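Local atomic coordinates of cadherin-23 (Mus musculus, PDB entry 5UZ8), a protein that probably mediates calcium-dependent cell adhesion and carries force in the mechanotransduction that underlies hearing. Residues A[15-21]-A[103-109]; A[290-296]-A[307-313]; A[176-180]-A[213-219]. All blocks are in the same frame, centred on the assembly; numbering follows the deposited sequence. Where two conformers were deposited one is given.

Contact 1: A[15-21]-A[103-109]; sequences YTERVLE and YLEIVDI. With CA (calcium ion), chain J; CA (calcium ion), chain K.
Five parallel pairs, from T16 with Y103 to L20 with V107, join strand 15-20 to the end of strand 97-107. Backbone bonds alternate between the two: E105 N donates to E17 O at 2.8 Å, V19 N to E105 O, V107 N to V19 O and E21 N to V107 O. Y103 O takes a weak bond from E17 N and a short one, 2.6 Å, from T16 OG1. A water bridges that hydroxyl to E105 OE1.

Such parallel pairing of the second part of the N-terminal strand with the last strand is characteristic of the Greek-key cadherin repeat; here 15-20 edges a four-stranded sheet. On its buried face V19 CB meets I106 CD1 at 4.0 Å. On the opposite face V107 CG2 lies 3.7 Å above the centre of the R18 guanidinium. R18 NH1 makes a long salt bridge, 3.9 Å, to E105 OE2; guanidinium and carboxylate planes stand 83° apart.

Metal binding ends the pair. E21 turns CG between its backbone N and carbonyl carbon (chi1 68°) and extends. E21 OE1 binds one calcium ion and accepts from I109 N at 2.9 Å through its anti lone pair; E21 OE2 binds a second. Y76 is another polar partner of this carboxylate. D108 OD1 and I109 O share the first ion, and the D108 carboxylate also partners S145.

Contact 2: A[290-296]-A[307-313]; sequences RFNLTVV and GTTMLLV
R290 and L312 meet through two torsions: the arginine chain bends sharply at chi3 (-10°), and the leucine sets CG anti to its N (chi1 166°). L312 CD1 thereby comes to lie 3.5 Å above the guanidinium plane of R290, toward the rim of the group and not over its centre. The same methyl packs tightly against the backbone, with L312 CD1 only 3.2 Å from F291 O.

The main chains supply the regular part of the contact. F291 with V313, L293 with L311 and V295 with T309 are antiparallel hydrogen-bonded pairs, each closed by two N-H to O bonds; V295 N reaches T309 O at 2.8 Å. At the non-hydrogen-bonded positions, CA-H groups turn to carbonyl oxygens, as where T308 CA approaches V295 O at 3.1 Å. These strands form the hairpin that ends the cadherin repeat, and they are the inner two of its four-stranded sheet, with 227-233 flanking 306-316 and 259-263 flanking 290-298.

The two faces of the hairpin differ. One is hydrophobic and largely buried: L293 and L311 run side by side, L293 CD1 also touches V313 CG2 at 4.1 Å, and V295 CG2 rests on L311 CB at 4.0 Å. F291, on the same face, sets its ring edge-to-face with that of F270, and T309 adds CG2 against V295 while its hydroxyl bonds to K225 O. The other face carries N292, T294, V296, T308, M310 and L312. There T308 CG2 touches two neighbours, 3.8 Å from V296 CG2 and 3.9 Å from T294 CG2.

Contact 3: A[176-180]-A[213-219]; sequences SLDRE and VLDVNDC. With CA (calcium ion), chain F; CA (calcium ion), chain G; CA (calcium ion), chain E; GSH (glutathione), chain L.
R179 and V213 bring the two backbones closest, CA to CA 5.7 Å, but apart from the strand end at 213-214 both segments are irregular, with an Asx turn at D178 and an inverse gamma turn centred on N217. They carry two calcium-binding signatures of cadherins, the DRE sequence of 178-180 and a DXNDN-like linker, here D215 to C219, which leads from one repeat to the next.

R179 couples them. Its chain runs over V213, CB meeting V213 CG1, then bends at chi3 (66°) so that R179 NE can donate to D215 OD1 at 3.0 Å. The nitrogen comes from well above the carboxylate, whose plane is 88° from that of the guanidinium. R179 NH2 forms a salt bridge with E180 OE1, also at 3.0 Å, so one arginine braces two acids that bind the same ion.

That ion is held by both oxygens of E180, by D215 OD1, V216 O and D218 OD1, with E127 and D251 completing the site. E180 OE2 bridges to a second calcium ion, 2.2 Å away, and D218 spans the same two metals, one oxygen to each. E180 OE1 and D215 OD1 approach closely as ligands of one ion, whose charge probably offsets their repulsion. N217 OD1 and C219 O bind a third calcium ion together with residues of the following repeat.

Glutathione coordinates the second ion through its OE1, at 2.4 Å. D178 binds the same calcium through OD1, at 2.4 Å, while D178 OD2 accepts a hydrogen bond from glutathione N3 at 3.0 Å.

Along the elongated chain the order is contact 1, contact 3, contact 2, in series and without touching: the centres of contacts 1 and 2 lie about 88 Å apart, on opposite sides of the chain's centre, whereas contacts 2 and 3 come within about 8 Å at their nearest atoms. All three use a repeat's last strand, contact 3 only its end. Contact 1 joins it in parallel to an edge strand, contact 2 antiparallel to its hairpin neighbour, where a larger share of residues is buried. Contact 3, partly buried at the junction of two repeats, has no strand pairing between its segments and relies on ions, like the calcium-bearing end of contact 1. Contact 2 binds no metal and rests on backbone bonds and apolar packing.

Contact 1: A[15-21]-A[103-109]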
loop_
_atom_site.group_PDB
_atom_site.type_symbol
_atom_site.label_atom_id
_atom_site.label_comp_id
_atom_site.label_asym_id
_atom_site.label_seq_id
_atom_site.Cartn_x
_atom_site.Cartn_y
_atom_site.Cartn_z
ATOM N N TYR A 15 -3.682 -30.484 36.440
ATOM C CA TYR A 15 -2.442 -30.303 35.686
ATOM C C TYR A 15 -2.563 -29.213 34.631
ATOM O O TYR A 15 -3.631 -28.998 34.062
ATOM C CB TYR A 15 -2.050 -31.580 34.968
ATOM C CG TYR A 15 -1.707 -32.762 35.844
ATOM C CD1 TYR A 15 -0.472 -32.856 36.470
ATOM C CD2 TYR A 15 -2.598 -33.828 35.979
ATOM C CE1 TYR A 15 -0.143 -33.974 37.235
ATOM C CE2 TYR A 15 -2.279 -34.933 36.750
ATOM C CZ TYR A 15 -1.064 -35.008 37.378
ATOM O OH TYR A 15 -0.741 -36.130 38.132
ATOM N N THR A 16 -1.458 -28.525 34.360
ATOM C CA THR A 16 -1.435 -27.595 33.255
ATOM C C THR A 16 -0.059 -27.585 32.583
ATOM O O THR A 16 0.967 -27.876 33.212
ATOM C CB THR A 16 -1.874 -26.192 33.695
ATOM O OG1 THR A 16 -2.066 -25.357 32.538
ATOM C CG2 THR A 16 -0.814 -25.545 34.636
ATOM N N GLU A 17 -0.058 -27.258 31.290
ATOM C CA GLU A 17 1.168 -27.138 30.528
ATOM C C GLU A 17 0.860 -26.191 29.358
ATOM O O GLU A 17 -0.273 -26.157 28.855
ATOM C CB GLU A 17 1.549 -28.542 30.041
ATOM C CG GLU A 17 2.994 -28.897 29.908
ATOM C CD GLU A 17 3.810 -28.817 31.186
ATOM O OE1 GLU A 17 3.704 -29.678 32.097
ATOM O OE2 GLU A 17 4.624 -27.901 31.242
ATOM N N ARG A 18 1.862 -25.425 28.952
ATOM C CA ARG A 18 1.806 -24.659 27.714
ATOM C C ARG A 18 2.156 -25.523 26.510
ATOM O O ARG A 18 3.041 -26.392 26.589
ATOM C CB ARG A 18 2.754 -23.474 27.798
ATOM C CG ARG A 18 2.303 -22.433 28.792
ATOM C CD ARG A 18 3.468 -21.604 29.310
ATOM N NE ARG A 18 4.046 -20.746 28.279
ATOM C CZ ARG A 18 3.511 -19.604 27.829
ATOM N NH1 ARG A 18 2.333 -19.161 28.282
ATOM N NH2 ARG A 18 4.155 -18.895 26.894
ATOM N N VAL A 19 1.483 -25.272 25.387
ATOM C CA VAL A 19 1.731 -25.994 24.155
ATOM C C VAL A 19 1.781 -24.967 23.032
ATOM O O VAL A 19 0.843 -24.188 22.864
ATOM C CB VAL A 19 0.602 -26.987 23.863
ATOM C CG1 VAL A 19 0.758 -27.640 22.501
ATOM C CG2 VAL A 19 0.539 -28.044 24.969
ATOM N N LEU A 20 2.838 -24.999 22.244
ATOM C CA LEU A 20 2.899 -24.110 21.062
ATOM C C LEU A 20 1.925 -24.585 20.021
ATOM O O LEU A 20 1.910 -25.775 19.661
ATOM C CB LEU A 20 4.286 -24.097 20.441
ATOM C CG LEU A 20 5.437 -23.620 21.311
ATOM C CD1 LEU A 20 6.760 -23.888 20.605
ATOM C CD2 LEU A 20 5.295 -22.136 21.613
ATOM N N GLU A 21 1.112 -23.677 19.499
ATOM C CA GLU A 21 0.308 -24.039 18.338
ATOM C C GLU A 21 1.204 -24.601 17.234
ATOM O O GLU A 21 2.366 -24.229 17.116
ATOM C CB GLU A 21 -0.523 -22.870 17.829
ATOM C CG GLU A 21 0.285 -21.745 17.232
ATOM C CD GLU A 21 -0.557 -20.753 16.455
ATOM O OE1 GLU A 21 -0.225 -19.535 16.488
ATOM O OE2 GLU A 21 -1.524 -21.194 15.802
ATOM N N TYR A 103 -5.463 -28.857 31.811
ATOM C CA TYR A 103 -5.688 -27.614 31.062
ATOM C C TYR A 103 -4.404 -27.299 30.267
ATOM O O TYR A 103 -3.404 -26.866 30.851
ATOM C CB TYR A 103 -6.034 -26.454 31.996
ATOM C CG TYR A 103 -7.210 -26.689 32.937
ATOM C CD1 TYR A 103 -8.521 -26.652 32.482
ATOM C CD2 TYR A 103 -7.007 -26.919 34.291
ATOM C CE1 TYR A 103 -9.601 -26.855 33.337
ATOM C CE2 TYR A 103 -8.070 -27.150 35.149
ATOM C CZ TYR A 103 -9.357 -27.113 34.677
ATOM O OH TYR A 103 -10.395 -27.290 35.560
ATOM N N LEU A 104 -4.442 -27.513 28.950
ATOM C CA LEU A 104 -3.308 -27.175 28.113
ATOM C C LEU A 104 -3.506 -25.795 27.508
ATOM O O LEU A 104 -4.490 -25.543 26.795
ATOM C CB LEU A 104 -3.069 -28.223 27.013
ATOM C CG LEU A 104 -2.863 -29.650 27.473
ATOM C CD1 LEU A 104 -2.715 -30.551 26.240
ATOM C CD2 LEU A 104 -1.681 -29.775 28.409
ATOM N N GLU A 105 -2.568 -24.910 27.809
ATOM C CA GLU A 105 -2.630 -23.500 27.434
ATOM C C GLU A 105 -1.947 -23.348 26.082
ATOM O O GLU A 105 -0.740 -23.522 25.968
ATOM C CB GLU A 105 -1.905 -22.670 28.490
ATOM C CG GLU A 105 -1.872 -21.157 28.275
ATOM C CD GLU A 105 -1.279 -20.427 29.474
ATOM O OE1 GLU A 105 -0.710 -21.069 30.377
ATOM O OE2 GLU A 105 -1.398 -19.208 29.538
ATOM N N ILE A 106 -2.726 -23.067 25.049
ATOM C CA ILE A 106 -2.149 -22.949 23.712
ATOM C C ILE A 106 -1.432 -21.596 23.586
ATOM O O ILE A 106 -1.948 -20.563 24.016
ATOM C CB ILE A 106 -3.209 -23.171 22.611
ATOM C CG1 ILE A 106 -3.971 -24.483 22.823
ATOM C CG2 ILE A 106 -2.567 -23.195 21.240
ATOM C CD1 ILE A 106 -3.061 -25.669 23.077
ATOM N N VAL A 107 -0.244 -21.612 22.982
ATOM C CA VAL A 107 0.605 -20.423 22.867
ATOM C C VAL A 107 0.631 -20.005 21.406
ATOM O O VAL A 107 0.897 -20.826 20.518
ATOM C CB VAL A 107 2.022 -20.738 23.318
ATOM C CG1 VAL A 107 2.944 -19.539 23.138
ATOM C CG2 VAL A 107 2.001 -21.184 24.773
ATOM N N ASP A 108 0.329 -18.735 21.168
ATOM C CA ASP A 108 0.343 -18.159 19.825
ATOM C C ASP A 108 1.774 -18.130 19.296
ATOM O O ASP A 108 2.709 -17.712 20.007
ATOM C CB ASP A 108 -0.208 -16.727 19.928
ATOM C CG ASP A 108 -0.311 -15.991 18.600
ATOM O OD1 ASP A 108 -0.640 -16.611 17.552
ATOM O OD2 ASP A 108 -0.140 -14.739 18.639
ATOM N N ILE A 109 1.938 -18.511 18.043
ATOM C CA ILE A 109 3.172 -18.239 17.283
ATOM C C ILE A 109 2.849 -17.291 16.127
ATOM O O ILE A 109 1.690 -17.135 15.738
ATOM C CB ILE A 109 3.873 -19.535 16.763
ATOM C CG1 ILE A 109 3.147 -20.119 15.557
ATOM C CG2 ILE A 109 4.039 -20.559 17.882
ATOM C CD1 ILE A 109 3.729 -21.418 15.009
HETATM CA CA CA J . -0.753 -17.480 15.494
HETATM CA CA CA K . -2.187 -20.528 13.584
HETATM O O HOH W 1 -0.203 -23.683 31.529
HETATM O O HOH W 2 -2.881 -19.660 11.504
HETATM O O HOH W 3 -2.246 -22.703 12.450
#

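Contact 2: A[290-296]-A[307-313]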
loop_
_atom_site.group_PDB
_atom_site.type_symbol
_atom_site.label_atom_id
_atom_site.label_comp_id
_atom_site.label_asym_id
_atom_site.label_seq_id
_atom_site.Cartn_x
_atom_site.Cartn_y
_atom_site.Cartn_z
ATOM N N ARG A 290 7.720 49.528 -42.018
ATOM C CA ARG A 290 8.399 48.678 -41.030
ATOM C C ARG A 290 7.443 48.461 -39.863
ATOM O O ARG A 290 6.807 49.403 -39.393
ATOM C CB ARG A 290 9.646 49.326 -40.470
ATOM C CG ARG A 290 10.698 49.707 -41.509
ATOM C CD ARG A 290 12.129 49.726 -40.917
ATOM N NE ARG A 290 12.148 49.609 -39.449
ATOM C CZ ARG A 290 12.875 48.739 -38.728
ATOM N NH1 ARG A 290 13.750 47.890 -39.299
ATOM N NH2 ARG A 290 12.760 48.745 -37.397
ATOM N N PHE A 291 7.356 47.229 -39.404
ATOM C CA PHE A 291 6.397 46.871 -38.386
ATOM C C PHE A 291 7.143 46.136 -37.278
ATOM O O PHE A 291 8.044 45.339 -37.586
ATOM C CB PHE A 291 5.355 45.946 -38.969
ATOM C CG PHE A 291 4.629 46.513 -40.145
ATOM C CD1 PHE A 291 5.127 46.342 -41.433
ATOM C CD2 PHE A 291 3.474 47.252 -39.970
ATOM C CE1 PHE A 291 4.471 46.871 -42.523
ATOM C CE2 PHE A 291 2.796 47.757 -41.068
ATOM C CZ PHE A 291 3.309 47.585 -42.340
ATOM N N ASN A 292 6.805 46.443 -36.023
ATOM C CA ASN A 292 7.190 45.549 -34.915
ATOM C C ASN A 292 5.897 45.095 -34.258
ATOM O O ASN A 292 5.269 45.797 -33.492
ATOM C CB ASN A 292 8.198 46.142 -33.927
ATOM C CG ASN A 292 9.048 45.057 -33.231
ATOM O OD1 ASN A 292 8.955 43.880 -33.545
ATOM N ND2 ASN A 292 9.874 45.469 -32.295
ATOM N N LEU A 293 5.494 43.900 -34.659
ATOM C CA LEU A 293 4.221 43.300 -34.262
ATOM C C LEU A 293 4.414 42.553 -32.963
ATOM O O LEU A 293 5.549 42.110 -32.645
ATOM C CB LEU A 293 3.745 42.312 -35.309
ATOM C CG LEU A 293 3.629 42.856 -36.734
ATOM C CD1 LEU A 293 3.253 41.769 -37.749
ATOM C CD2 LEU A 293 2.628 43.974 -36.742
ATOM N N THR A 294 3.337 42.449 -32.197
ATOM C CA THR A 294 3.338 41.612 -31.016
ATOM C C THR A 294 2.501 40.390 -31.315
ATOM O O THR A 294 1.328 40.527 -31.698
ATOM C CB THR A 294 2.748 42.360 -29.817
ATOM O OG1 THR A 294 3.599 43.456 -29.508
ATOM C CG2 THR A 294 2.715 41.449 -28.621
ATOM N N VAL A 295 3.110 39.214 -31.209
ATOM C CA VAL A 295 2.423 37.941 -31.489
ATOM C C VAL A 295 2.092 37.349 -30.129
ATOM O O VAL A 295 2.965 37.278 -29.256
ATOM C CB VAL A 295 3.315 36.980 -32.282
ATOM C CG1 VAL A 295 2.585 35.690 -32.627
ATOM C CG2 VAL A 295 3.796 37.641 -33.566
ATOM N N VAL A 296 0.847 36.940 -29.947
ATOM C CA VAL A 296 0.374 36.425 -28.670
ATOM C C VAL A 296 -0.069 34.986 -28.883
ATOM O O VAL A 296 -0.755 34.707 -29.859
ATOM C CB VAL A 296 -0.845 37.219 -28.188
ATOM C CG1 VAL A 296 -1.298 36.780 -26.796
ATOM C CG2 VAL A 296 -0.578 38.706 -28.236
ATOM N N GLY A 307 1.480 34.187 -23.620
ATOM C CA GLY A 307 2.869 34.503 -23.794
ATOM C C GLY A 307 2.976 35.283 -25.104
ATOM O O GLY A 307 2.129 35.137 -25.986
ATOM N N THR A 308 4.005 36.109 -25.220
ATOM C CA THR A 308 4.199 36.909 -26.417
ATOM C C THR A 308 5.636 36.831 -26.937
ATOM O O THR A 308 6.559 36.378 -26.256
ATOM C CB THR A 308 3.879 38.414 -26.221
ATOM O OG1 THR A 308 4.716 38.968 -25.205
ATOM C CG2 THR A 308 2.416 38.643 -25.870
ATOM N N THR A 309 5.777 37.265 -28.170
ATOM C CA THR A 309 7.066 37.591 -28.740
ATOM C C THR A 309 6.853 38.723 -29.730
ATOM O O THR A 309 5.705 39.060 -30.057
ATOM C CB THR A 309 7.703 36.363 -29.401
ATOM O OG1 THR A 309 9.026 36.697 -29.830
ATOM C CG2 THR A 309 6.896 35.886 -30.575
ATOM N N MET A 310 7.958 39.343 -30.144
ATOM C CA MET A 310 7.898 40.429 -31.106
ATOM C C MET A 310 8.336 39.922 -32.475
ATOM O O MET A 310 9.180 39.021 -32.583
ATOM C CB MET A 310 8.753 41.618 -30.639
ATOM C CG MET A 310 8.271 42.254 -29.333
ATOM S SD MET A 310 6.504 42.635 -29.332
ATOM C CE MET A 310 6.172 43.095 -27.628
ATOM N N LEU A 311 7.739 40.499 -33.522
ATOM C CA LEU A 311 8.023 40.095 -34.898
ATOM C C LEU A 311 8.301 41.372 -35.696
ATOM O O LEU A 311 7.399 42.195 -35.873
ATOM C CB LEU A 311 6.854 39.324 -35.505
ATOM C CG LEU A 311 6.933 38.998 -37.011
ATOM C CD1 LEU A 311 8.142 38.143 -37.338
ATOM C CD2 LEU A 311 5.652 38.344 -37.527
ATOM N N LEU A 312 9.553 41.554 -36.096
ATOM C CA LEU A 312 9.937 42.695 -36.923
ATOM C C LEU A 312 9.678 42.300 -38.374
ATOM O O LEU A 312 10.108 41.235 -38.805
ATOM C CB LEU A 312 11.400 43.038 -36.727
ATOM C CG LEU A 312 12.026 43.974 -37.755
ATOM C CD1 LEU A 312 11.239 45.287 -37.944
ATOM C CD2 LEU A 312 13.477 44.227 -37.358
ATOM N N VAL A 313 8.950 43.138 -39.113
ATOM C CA VAL A 313 8.753 42.901 -40.548
ATOM C C VAL A 313 9.259 44.096 -41.330
ATOM O O VAL A 313 8.782 45.210 -41.124
ATOM C CB VAL A 313 7.283 42.698 -40.885
ATOM C CG1 VAL A 313 7.135 42.364 -42.369
ATOM C CG2 VAL A 313 6.680 41.611 -40.018
#

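Contact 3: A[176-180]-A[213-219]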
loop_
_atom_site.group_PDB
_atom_site.type_symbol
_atom_site.label_atom_id
_atom_site.label_comp_id
_atom_site.label_asym_id
_atom_site.label_seq_id
_atom_site.Cartn_x
_atom_site.Cartn_y
_atom_site.Cartn_z
ATOM N N SER A 176 5.964 19.222 -2.733
ATOM C CA SER A 176 5.003 19.616 -3.766
ATOM C C SER A 176 5.167 18.796 -5.057
ATOM O O SER A 176 6.272 18.389 -5.435
ATOM C CB SER A 176 5.102 21.115 -4.058
ATOM O OG SER A 176 6.386 21.437 -4.494
ATOM N N LEU A 177 4.042 18.526 -5.691
ATOM C CA LEU A 177 3.993 17.770 -6.907
ATOM C C LEU A 177 4.048 18.724 -8.102
ATOM O O LEU A 177 3.831 19.918 -7.976
ATOM C CB LEU A 177 2.711 16.931 -6.932
ATOM C CG LEU A 177 2.570 15.996 -5.715
ATOM C CD1 LEU A 177 1.356 15.089 -5.860
ATOM C CD2 LEU A 177 3.815 15.156 -5.427
ATOM N N ASP A 178 4.367 18.143 -9.253
ATOM C CA ASP A 178 4.407 18.843 -10.531
ATOM C C ASP A 178 4.108 17.836 -11.601
ATOM O O ASP A 178 4.959 17.000 -11.954
ATOM C CB ASP A 178 5.774 19.508 -10.719
ATOM C CG ASP A 178 5.885 20.299 -12.018
ATOM O OD1 ASP A 178 4.884 20.372 -12.785
ATOM O OD2 ASP A 178 6.989 20.835 -12.274
ATOM N N ARG A 179 2.899 17.901 -12.156
ATOM C CA ARG A 179 2.553 16.973 -13.243
ATOM C C ARG A 179 3.554 16.970 -14.405
ATOM O O ARG A 179 3.801 15.933 -15.054
ATOM C CB ARG A 179 1.173 17.264 -13.788
ATOM C CG ARG A 179 0.642 16.099 -14.624
ATOM C CD ARG A 179 -0.457 16.574 -15.551
ATOM N NE ARG A 179 0.115 17.495 -16.522
ATOM C CZ ARG A 179 0.792 17.149 -17.615
ATOM N NH1 ARG A 179 0.893 15.879 -18.019
ATOM N NH2 ARG A 179 1.312 18.101 -18.379
ATOM N N GLU A 180 4.086 18.159 -14.689
ATOM C CA GLU A 180 4.985 18.306 -15.797
ATOM C C GLU A 180 6.347 17.578 -15.586
ATOM O O GLU A 180 7.032 17.253 -16.560
ATOM C CB GLU A 180 5.221 19.789 -16.061
ATOM C CG GLU A 180 4.104 20.500 -16.812
ATOM C CD GLU A 180 2.845 20.728 -16.008
ATOM O OE1 GLU A 180 1.755 20.351 -16.504
ATOM O OE2 GLU A 180 2.904 21.265 -14.892
ATOM N N VAL A 213 -1.434 12.169 -11.063
ATOM C CA VAL A 213 -1.340 13.595 -10.789
ATOM C C VAL A 213 -2.079 14.317 -11.897
ATOM O O VAL A 213 -1.691 14.243 -13.061
ATOM C CB VAL A 213 0.121 14.043 -10.742
ATOM C CG1 VAL A 213 0.229 15.529 -10.409
ATOM C CG2 VAL A 213 0.868 13.217 -9.722
ATOM N N LEU A 214 -3.135 15.007 -11.523
ATOM C CA LEU A 214 -4.004 15.711 -12.476
ATOM C C LEU A 214 -3.496 17.120 -12.771
ATOM O O LEU A 214 -2.978 17.798 -11.887
ATOM C CB LEU A 214 -5.436 15.765 -11.929
ATOM C CG LEU A 214 -6.013 14.407 -11.552
ATOM C CD1 LEU A 214 -7.396 14.572 -10.933
ATOM C CD2 LEU A 214 -6.058 13.480 -12.752
ATOM N N ASP A 215 -3.708 17.577 -14.008
ATOM C CA ASP A 215 -3.159 18.845 -14.480
ATOM C C ASP A 215 -3.895 20.043 -13.893
ATOM O O ASP A 215 -5.127 20.028 -13.767
ATOM C CB ASP A 215 -3.253 18.905 -15.991
ATOM C CG ASP A 215 -2.365 19.953 -16.602
ATOM O OD1 ASP A 215 -1.200 20.137 -16.150
ATOM O OD2 ASP A 215 -2.850 20.587 -17.578
ATOM N N VAL A 216 -3.126 21.062 -13.566
ATOM C CA VAL A 216 -3.591 22.425 -13.342
ATOM C C VAL A 216 -2.929 23.251 -14.435
ATOM O O VAL A 216 -1.804 22.935 -14.881
ATOM C CB VAL A 216 -3.116 22.912 -11.951
ATOM C CG1 VAL A 216 -3.351 24.391 -11.715
ATOM C CG2 VAL A 216 -3.812 22.069 -10.906
ATOM N N ASN A 217 -3.630 24.267 -14.913
ATOM C CA ASN A 217 -3.029 25.119 -15.927
ATOM C C ASN A 217 -2.025 26.051 -15.243
ATOM O O ASN A 217 -2.381 27.166 -14.872
ATOM C CB ASN A 217 -4.081 25.956 -16.661
ATOM C CG ASN A 217 -3.492 26.665 -17.858
ATOM O OD1 ASN A 217 -2.611 26.117 -18.529
ATOM N ND2 ASN A 217 -3.917 27.889 -18.103
ATOM N N ASP A 218 -0.788 25.600 -15.027
ATOM C CA ASP A 218 0.202 26.431 -14.337
ATOM C C ASP A 218 1.388 26.807 -15.217
ATOM O O ASP A 218 2.335 27.363 -14.719
ATOM C CB ASP A 218 0.670 25.807 -13.026
ATOM C CG ASP A 218 1.229 24.354 -13.171
ATOM O OD1 ASP A 218 1.070 23.661 -14.202
ATOM O OD2 ASP A 218 1.826 23.889 -12.158
ATOM N N CYS A 219 1.309 26.529 -16.509
ATOM C CA CYS A 219 2.384 26.878 -17.440
ATOM C C CYS A 219 1.850 27.809 -18.540
ATOM O O CYS A 219 0.879 27.502 -19.225
ATOM C CB CYS A 219 3.011 25.634 -18.016
ATOM S SG CYS A 219 3.609 24.576 -16.674
HETATM CA CA CA F . 0.231 21.779 -15.353
HETATM CA CA CA G . 3.239 22.066 -12.828
HETATM CA CA CA E . -0.930 26.335 -20.129
HETATM N N1 GSH L . 8.228 25.612 -9.564
HETATM C CA1 GSH L . 6.785 25.630 -9.758
HETATM C C1 GSH L . 6.168 24.528 -8.930
HETATM O O11 GSH L . 6.941 23.767 -8.303
HETATM O O12 GSH L . 4.917 24.412 -8.940
HETATM C CB1 GSH L . 6.415 25.447 -11.243
HETATM C CG1 GSH L . 6.841 24.084 -11.785
HETATM C CD1 GSH L . 6.210 23.815 -13.131
HETATM O OE1 GSH L . 5.011 23.574 -13.241
HETATM N N2 GSH L . 7.045 23.810 -14.165
HETATM C CA2 GSH L . 6.657 23.380 -15.492
HETATM C C2 GSH L . 7.539 22.271 -15.988
HETATM O O2 GSH L . 7.711 22.146 -17.189
HETATM C CB2 GSH L . 6.686 24.582 -16.436
HETATM S SG2 GSH L . 5.454 25.775 -15.885
HETATM N N3 GSH L . 8.033 21.434 -15.067
HETATM C CA3 GSH L . 8.833 20.268 -15.395
HETATM C C3 GSH L . 10.240 20.350 -14.839
HETATM O O31 GSH L . 11.026 19.430 -15.162
HETATM O O32 GSH L . 10.559 21.285 -14.060
HETATM O O HOH W 4 3.844 22.297 -10.462
#